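Local coordinates for protein catalase (PDB 4B7H) that breaks down hydrogen peroxide to water and oxygen at a heme centre, carries bound NADPH, and is inhibited by nitric oxide, at residues V275-R287 / T294-P306. Sequence-based numbering, arbitrary orientation. Where two conformers were deposited one is given.
Sequences VQIMPFEDAENYR and TKTWSQKDYPLIP. With NDP (NADPH dihydro-nicotinamide-adenine-dinucleotide phosphate), chain H.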
loop_
_atom_site.group_PDB
_atom_site.type_symbol
_atom_site.label_atom_id
_atom_site.label_comp_id
_atom_site.label_asym_id
_atom_site.label_seq_id
_atom_site.Cartn_x
_atom_site.Cartn_y
_atom_site.Cartn_z
ATOM N N VAL A 275 -23.889 -27.974 -20.054
ATOM C CA VAL A 275 -23.108 -28.706 -19.071
ATOM C C VAL A 275 -22.959 -30.168 -19.451
ATOM O O VAL A 275 -23.811 -30.734 -20.135
ATOM C CB VAL A 275 -23.731 -28.637 -17.657
ATOM C CG1 VAL A 275 -23.495 -27.260 -17.040
ATOM C CG2 VAL A 275 -25.227 -28.988 -17.688
ATOM N N GLN A 276 -21.852 -30.764 -19.023
ATOM C CA GLN A 276 -21.763 -32.211 -18.911
ATOM C C GLN A 276 -22.154 -32.549 -17.486
ATOM O O GLN A 276 -21.767 -31.847 -16.550
ATOM C CB GLN A 276 -20.341 -32.703 -19.176
ATOM C CG GLN A 276 -19.842 -32.472 -20.589
ATOM C CD GLN A 276 -18.398 -32.864 -20.755
ATOM O OE1 GLN A 276 -17.500 -32.179 -20.262
ATOM N NE2 GLN A 276 -18.158 -33.977 -21.448
ATOM N N ILE A 277 -22.927 -33.617 -17.315
ATOM C CA ILE A 277 -23.364 -34.031 -15.991
ATOM C C ILE A 277 -22.959 -35.478 -15.743
ATOM O O ILE A 277 -23.422 -36.386 -16.437
ATOM C CB ILE A 277 -24.893 -33.867 -15.825
ATOM C CG1 ILE A 277 -25.294 -32.399 -16.028
ATOM C CG2 ILE A 277 -25.345 -34.375 -14.451
ATOM C CD1 ILE A 277 -26.788 -32.151 -15.925
ATOM N N MET A 278 -22.076 -35.683 -14.768
ATOM C CA MET A 278 -21.662 -37.023 -14.375
ATOM C C MET A 278 -22.298 -37.404 -13.045
ATOM O O MET A 278 -22.062 -36.759 -12.029
ATOM C CB MET A 278 -20.139 -37.098 -14.268
ATOM C CG MET A 278 -19.621 -38.428 -13.730
ATOM S SD MET A 278 -17.836 -38.410 -13.461
ATOM C CE MET A 278 -17.221 -38.396 -15.142
ATOM N N PRO A 279 -23.128 -38.456 -13.044
ATOM C CA PRO A 279 -23.710 -38.906 -11.774
ATOM C C PRO A 279 -22.624 -39.150 -10.725
ATOM O O PRO A 279 -21.526 -39.616 -11.062
ATOM C CB PRO A 279 -24.400 -40.221 -12.156
ATOM C CG PRO A 279 -24.750 -40.032 -13.601
ATOM C CD PRO A 279 -23.593 -39.265 -14.186
ATOM N N PHE A 280 -22.923 -38.816 -9.473
ATOM C CA PHE A 280 -21.967 -38.943 -8.380
ATOM C C PHE A 280 -21.360 -40.345 -8.344
ATOM O O PHE A 280 -20.151 -40.505 -8.158
ATOM C CB PHE A 280 -22.669 -38.616 -7.059
ATOM C CG PHE A 280 -21.743 -38.453 -5.881
ATOM C CD1 PHE A 280 -21.154 -37.224 -5.601
ATOM C CD2 PHE A 280 -21.493 -39.519 -5.027
ATOM C CE1 PHE A 280 -20.318 -37.071 -4.501
ATOM C CE2 PHE A 280 -20.660 -39.375 -3.933
ATOM C CZ PHE A 280 -20.066 -38.146 -3.670
ATOM N N GLU A 281 -22.196 -41.360 -8.558
ATOM C CA GLU A 281 -21.740 -42.748 -8.478
ATOM C C GLU A 281 -20.906 -43.215 -9.685
ATOM O O GLU A 281 -20.297 -44.282 -9.635
ATOM C CB GLU A 281 -22.923 -43.690 -8.236
ATOM C CG GLU A 281 -23.894 -43.789 -9.394
ATOM C CD GLU A 281 -25.014 -42.763 -9.337
ATOM O OE1 GLU A 281 -24.820 -41.675 -8.746
ATOM O OE2 GLU A 281 -26.099 -43.051 -9.889
ATOM N N ASP A 282 -20.882 -42.420 -10.756
ATOM C CA ASP A 282 -20.076 -42.728 -11.948
ATOM C C ASP A 282 -18.595 -42.411 -11.750
ATOM O O ASP A 282 -17.735 -42.940 -12.463
ATOM C CB ASP A 282 -20.548 -41.899 -13.151
ATOM C CG ASP A 282 -21.732 -42.509 -13.879
ATOM O OD1 ASP A 282 -22.468 -43.323 -13.279
ATOM O OD2 ASP A 282 -21.929 -42.152 -15.068
ATOM N N ALA A 283 -18.298 -41.519 -10.810
ATOM C CA ALA A 283 -16.948 -40.963 -10.682
ATOM C C ALA A 283 -15.819 -41.977 -10.471
ATOM O O ALA A 283 -14.786 -41.898 -11.131
ATOM C CB ALA A 283 -16.915 -39.889 -9.591
ATOM N N GLU A 284 -16.002 -42.933 -9.567
ATOM C CA GLU A 284 -14.928 -43.861 -9.212
ATOM C C GLU A 284 -14.494 -44.768 -10.365
ATOM O O GLU A 284 -13.326 -45.150 -10.459
ATOM C CB GLU A 284 -15.310 -44.700 -7.983
ATOM C CG GLU A 284 -16.619 -45.464 -8.107
ATOM C CD GLU A 284 -17.058 -46.107 -6.800
ATOM O OE1 GLU A 284 -16.541 -47.193 -6.464
ATOM O OE2 GLU A 284 -17.923 -45.527 -6.109
ATOM N N ASN A 285 -15.433 -45.107 -11.245
ATOM C CA ASN A 285 -15.139 -46.047 -12.327
ATOM C C ASN A 285 -14.931 -45.423 -13.710
ATOM O O ASN A 285 -14.780 -46.144 -14.697
ATOM C CB ASN A 285 -16.212 -47.141 -12.398
ATOM C CG ASN A 285 -16.250 -48.011 -11.152
ATOM O OD1 ASN A 285 -15.210 -48.357 -10.588
ATOM N ND2 ASN A 285 -17.452 -48.361 -10.715
ATOM N N TYR A 286 -14.908 -44.094 -13.797
ATOM C CA TYR A 286 -14.648 -43.476 -15.095
ATOM C C TYR A 286 -13.241 -43.849 -15.563
ATOM O O TYR A 286 -12.337 -44.042 -14.740
ATOM C CB TYR A 286 -14.836 -41.951 -15.066
ATOM C CG TYR A 286 -14.869 -41.351 -16.460
ATOM C CD1 TYR A 286 -15.704 -41.882 -17.435
ATOM C CD2 TYR A 286 -14.065 -40.268 -16.802
ATOM C CE1 TYR A 286 -15.736 -41.361 -18.710
ATOM C CE2 TYR A 286 -14.091 -39.738 -18.082
ATOM C CZ TYR A 286 -14.932 -40.287 -19.027
ATOM O OH TYR A 286 -14.970 -39.774 -20.300
ATOM N N ARG A 287 -13.063 -43.985 -16.874
ATOM C CA ARG A 287 -11.773 -44.414 -17.429
ATOM C C ARG A 287 -10.640 -43.435 -17.102
ATOM O O ARG A 287 -9.469 -43.827 -17.054
ATOM C CB ARG A 287 -11.880 -44.655 -18.943
ATOM C CG ARG A 287 -12.222 -43.402 -19.740
ATOM C CD ARG A 287 -12.402 -43.678 -21.229
ATOM N NE ARG A 287 -11.153 -44.072 -21.871
ATOM C CZ ARG A 287 -10.925 -43.966 -23.177
ATOM N NH1 ARG A 287 -11.867 -43.473 -23.975
ATOM N NH2 ARG A 287 -9.758 -44.346 -23.686
ATOM N N THR A 294 -6.210 -31.940 -16.065
ATOM C CA THR A 294 -5.570 -32.290 -17.335
ATOM C C THR A 294 -6.346 -33.350 -18.123
ATOM O O THR A 294 -5.940 -33.727 -19.227
ATOM C CB THR A 294 -4.104 -32.770 -17.130
ATOM O OG1 THR A 294 -4.098 -34.057 -16.491
ATOM C CG2 THR A 294 -3.303 -31.773 -16.295
ATOM N N LYS A 295 -7.453 -33.831 -17.556
ATOM C CA LYS A 295 -8.305 -34.824 -18.216
ATOM C C LYS A 295 -9.678 -34.241 -18.522
ATOM O O LYS A 295 -10.408 -33.840 -17.609
ATOM C CB LYS A 295 -8.496 -36.058 -17.328
ATOM C CG LYS A 295 -7.207 -36.716 -16.866
ATOM C CD LYS A 295 -6.467 -37.356 -18.027
ATOM C CE LYS A 295 -5.255 -38.125 -17.536
ATOM N NZ LYS A 295 -4.221 -37.214 -16.980
ATOM N N THR A 296 -10.039 -34.192 -19.800
ATOM C CA THR A 296 -11.406 -33.848 -20.174
ATOM C C THR A 296 -12.316 -35.067 -20.032
ATOM O O THR A 296 -11.845 -36.215 -20.066
ATOM C CB THR A 296 -11.482 -33.314 -21.614
ATOM O OG1 THR A 296 -10.793 -34.205 -22.502
ATOM C CG2 THR A 296 -10.849 -31.939 -21.702
ATOM N N TRP A 297 -13.612 -34.824 -19.852
ATOM C CA TRP A 297 -14.604 -35.894 -19.922
ATOM C C TRP A 297 -15.023 -36.016 -21.374
ATOM O O TRP A 297 -15.452 -35.032 -21.985
ATOM C CB TRP A 297 -15.857 -35.547 -19.125
ATOM C CG TRP A 297 -15.716 -35.395 -17.636
ATOM C CD1 TRP A 297 -14.631 -35.690 -16.855
ATOM C CD2 TRP A 297 -16.728 -34.898 -16.749
ATOM N NE1 TRP A 297 -14.912 -35.399 -15.530
ATOM C CE2 TRP A 297 -16.195 -34.919 -15.444
ATOM C CE3 TRP A 297 -18.038 -34.433 -16.939
ATOM C CZ2 TRP A 297 -16.926 -34.489 -14.334
ATOM C CZ3 TRP A 297 -18.762 -34.004 -15.832
ATOM C CH2 TRP A 297 -18.202 -34.033 -14.548
ATOM N N SER A 298 -14.922 -37.214 -21.938
ATOM C CA SER A 298 -15.332 -37.391 -23.324
ATOM C C SER A 298 -16.804 -37.037 -23.528
ATOM O O SER A 298 -17.667 -37.435 -22.734
ATOM C CB SER A 298 -15.075 -38.820 -23.788
ATOM O OG SER A 298 -15.603 -38.999 -25.092
ATOM N N GLN A 299 -17.083 -36.284 -24.589
ATOM C CA GLN A 299 -18.449 -35.901 -24.923
ATOM C C GLN A 299 -19.235 -37.073 -25.500
ATOM O O GLN A 299 -20.454 -36.993 -25.665
ATOM C CB GLN A 299 -18.450 -34.691 -25.861
ATOM C CG GLN A 299 -17.903 -33.449 -25.156
ATOM C CD GLN A 299 -17.410 -32.376 -26.098
ATOM O OE1 GLN A 299 -16.372 -32.523 -26.752
ATOM N NE2 GLN A 299 -18.135 -31.274 -26.150
ATOM N N LYS A 300 -18.537 -38.168 -25.788
ATOM C CA LYS A 300 -19.210 -39.406 -26.170
ATOM C C LYS A 300 -19.766 -40.101 -24.932
ATOM O O LYS A 300 -20.763 -40.814 -25.009
ATOM C CB LYS A 300 -18.255 -40.337 -26.913
ATOM C CG LYS A 300 -17.532 -39.671 -28.066
ATOM C CD LYS A 300 -16.790 -40.688 -28.914
ATOM C CE LYS A 300 -15.646 -40.043 -29.683
ATOM N NZ LYS A 300 -15.105 -40.952 -30.737
ATOM N N ASP A 301 -19.112 -39.896 -23.793
ATOM C CA ASP A 301 -19.573 -40.471 -22.539
ATOM C C ASP A 301 -20.570 -39.543 -21.851
ATOM O O ASP A 301 -21.551 -40.001 -21.261
ATOM C CB ASP A 301 -18.383 -40.753 -21.615
ATOM C CG ASP A 301 -17.396 -41.747 -22.212
ATOM O OD1 ASP A 301 -17.839 -42.743 -22.833
ATOM O OD2 ASP A 301 -16.170 -41.535 -22.052
ATOM N N TYR A 302 -20.312 -38.240 -21.938
ATOM C CA TYR A 302 -21.131 -37.229 -21.279
ATOM C C TYR A 302 -21.417 -36.101 -22.260
ATOM O O TYR A 302 -20.656 -35.135 -22.343
ATOM C CB TYR A 302 -20.435 -36.727 -20.003
ATOM C CG TYR A 302 -20.275 -37.857 -19.020
ATOM C CD1 TYR A 302 -21.353 -38.280 -18.251
ATOM C CD2 TYR A 302 -19.072 -38.545 -18.905
ATOM C CE1 TYR A 302 -21.234 -39.341 -17.373
ATOM C CE2 TYR A 302 -18.945 -39.613 -18.031
ATOM C CZ TYR A 302 -20.030 -40.002 -17.266
ATOM O OH TYR A 302 -19.907 -41.065 -16.398
ATOM N N PRO A 303 -22.502 -36.242 -23.042
ATOM C CA PRO A 303 -22.825 -35.227 -24.054
ATOM C C PRO A 303 -23.194 -33.892 -23.420
ATOM O O PRO A 303 -23.506 -33.836 -22.236
ATOM C CB PRO A 303 -24.050 -35.816 -24.770
ATOM C CG PRO A 303 -24.011 -37.277 -24.474
ATOM C CD PRO A 303 -23.424 -37.391 -23.098
ATOM N N LEU A 304 -23.166 -32.824 -24.205
ATOM C CA LEU A 304 -23.549 -31.521 -23.688
ATOM C C LEU A 304 -25.063 -31.437 -23.498
ATOM O O LEU A 304 -25.833 -31.822 -24.386
ATOM C CB LEU A 304 -23.046 -30.409 -24.607
ATOM C CG LEU A 304 -21.534 -30.425 -24.876
ATOM C CD1 LEU A 304 -21.127 -29.216 -25.712
ATOM C CD2 LEU A 304 -20.701 -30.517 -23.587
ATOM N N ILE A 305 -25.473 -30.960 -22.325
ATOM C CA ILE A 305 -26.881 -30.773 -21.980
ATOM C C ILE A 305 -27.165 -29.271 -21.936
ATOM O O ILE A 305 -26.475 -28.533 -21.240
ATOM C CB ILE A 305 -27.218 -31.393 -20.599
ATOM C CG1 ILE A 305 -27.271 -32.917 -20.668
ATOM C CG2 ILE A 305 -28.574 -30.925 -20.114
ATOM C CD1 ILE A 305 -25.965 -33.585 -20.609
ATOM N N PRO A 306 -28.178 -28.802 -22.681
ATOM C CA PRO A 306 -28.412 -27.353 -22.773
ATOM C C PRO A 306 -29.014 -26.746 -21.508
ATOM O O PRO A 306 -29.793 -27.401 -20.816
ATOM C CB PRO A 306 -29.405 -27.239 -23.932
ATOM C CG PRO A 306 -30.152 -28.542 -23.905
ATOM C CD PRO A 306 -29.100 -29.565 -23.542
HETATM P PA NDP H . -15.406 -35.383 -29.403
HETATM O O1A NDP H . -15.259 -35.726 -30.839
HETATM O O2A NDP H . -16.784 -35.623 -28.889
HETATM O O5B NDP H . -15.013 -33.841 -29.217
HETATM C C5B NDP H . -13.830 -33.335 -29.785
HETATM C C4B NDP H . -13.738 -31.877 -29.366
HETATM O O4B NDP H . -12.538 -31.320 -29.883
HETATM C C3B NDP H . -14.912 -31.067 -29.917
HETATM O O3B NDP H . -15.404 -30.193 -28.918
HETATM C C2B NDP H . -14.270 -30.313 -31.066
HETATM O O2B NDP H . -14.916 -29.112 -31.442
HETATM C C1B NDP H . -12.869 -30.105 -30.510
HETATM N N9A NDP H . -11.901 -29.637 -31.521
HETATM C C8A NDP H . -12.047 -29.645 -32.886
HETATM N N7A NDP H . -10.942 -29.104 -33.446
HETATM C C5A NDP H . -10.089 -28.743 -32.456
HETATM C C6A NDP H . -8.828 -28.151 -32.471
HETATM N N6A NDP H . -8.394 -27.526 -33.566
HETATM N N1A NDP H . -8.186 -27.912 -31.277
HETATM C C2A NDP H . -8.789 -28.244 -30.080
HETATM N N3A NDP H . -10.041 -28.828 -30.072
HETATM C C4A NDP H . -10.681 -29.073 -31.242
HETATM O O3 NDP H . -14.289 -36.211 -28.572
HETATM P PN NDP H . -14.079 -36.141 -26.971
HETATM O O1N NDP H . -15.066 -35.217 -26.345
HETATM O O2N NDP H . -13.961 -37.546 -26.510
HETATM O O5D NDP H . -12.617 -35.481 -26.825
HETATM C C5D NDP H . -11.574 -35.863 -27.702
HETATM C C4D NDP H . -10.437 -34.869 -27.592
HETATM O O4D NDP H . -10.903 -33.599 -28.003
HETATM C C3D NDP H . -9.970 -34.717 -26.152
HETATM O O3D NDP H . -8.901 -35.604 -25.858
HETATM C C2D NDP H . -9.574 -33.252 -26.079
HETATM O O2D NDP H . -8.213 -33.120 -26.383
HETATM C C1D NDP H . -10.360 -32.566 -27.191
HETATM N N1N NDP H . -11.443 -31.714 -26.654
HETATM C C2N NDP H . -12.269 -32.227 -25.696
HETATM C C3N NDP H . -13.310 -31.494 -25.146
HETATM C C7N NDP H . -14.145 -32.142 -24.090
HETATM O O7N NDP H . -14.736 -31.331 -23.116
HETATM N N7N NDP H . -14.293 -33.462 -24.075
HETATM C C4N NDP H . -13.608 -30.072 -25.572
HETATM C C5N NDP H . -12.645 -29.608 -26.626
HETATM C C6N NDP H . -11.625 -30.431 -27.108
HETATM P P2B NDP H . -15.995 -29.098 -32.646
HETATM O O1X NDP H . -15.328 -29.679 -33.875
HETATM O O2X NDP H . -17.186 -29.929 -32.221
HETATM O O3X NDP H . -16.396 -27.650 -32.862
HETATM O O HOH W 1 -14.694 -32.031 -20.540
HETATM O O HOH W 2 -23.408 -35.124 -19.722
HETATM O O HOH W 3 -14.528 -42.690 -23.746
#
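Met278 lies against three aromatic side chains, Trp297, Tyr302 and Tyr286. Its CG is anti to the backbone N (chi1 174°) and the chain bends at the sulfur, which lays CE over the Trp297 face, 3.8 Å from the centroid of the five-membered ring. The sulfur adds a Met-aromatic contact with the six-membered ring. Met278 CB sits over one face of Tyr302. The edge of Tyr302 points at the face of Tyr286 in an offset edge-to-face pair, planes at 67°.

The hydroxyls at the ends of both tyrosines are bonded. Tyr302 OH donates to Asp282 OD2 at 2.7 Å. Tyr286 OH accepts a hydrogen bond from Ser298 N and donates to the anti lone pair of Asp301 OD2, so two bonds hold the hydroxyl between Ser298 and Asp301.

The Gln276 amide spans the loop. Gln276 NE2 donates to Trp297 O nearly straight (174°), from above the carbonyl plane, and to Tyr302 O at 2.9 Å, in the carbonyl plane. His229 NE2 bonds its OE1.

The same loop holds NADPH. Trp297 O takes the nicotinamide N7N at 2.9 Å, while Ser298 OG and Gln299 N bind phosphate oxygens.

Val275 and Ile305 form an antiparallel hydrogen-bonded pair joining strands 270-279 and 305-314 in the catalase beta-barrel. On its other side, strand 270-279 pairs with strand 223-232, whose Trp225 and Lys227 pack on Trp297, Lys227 as a cation-pi partner.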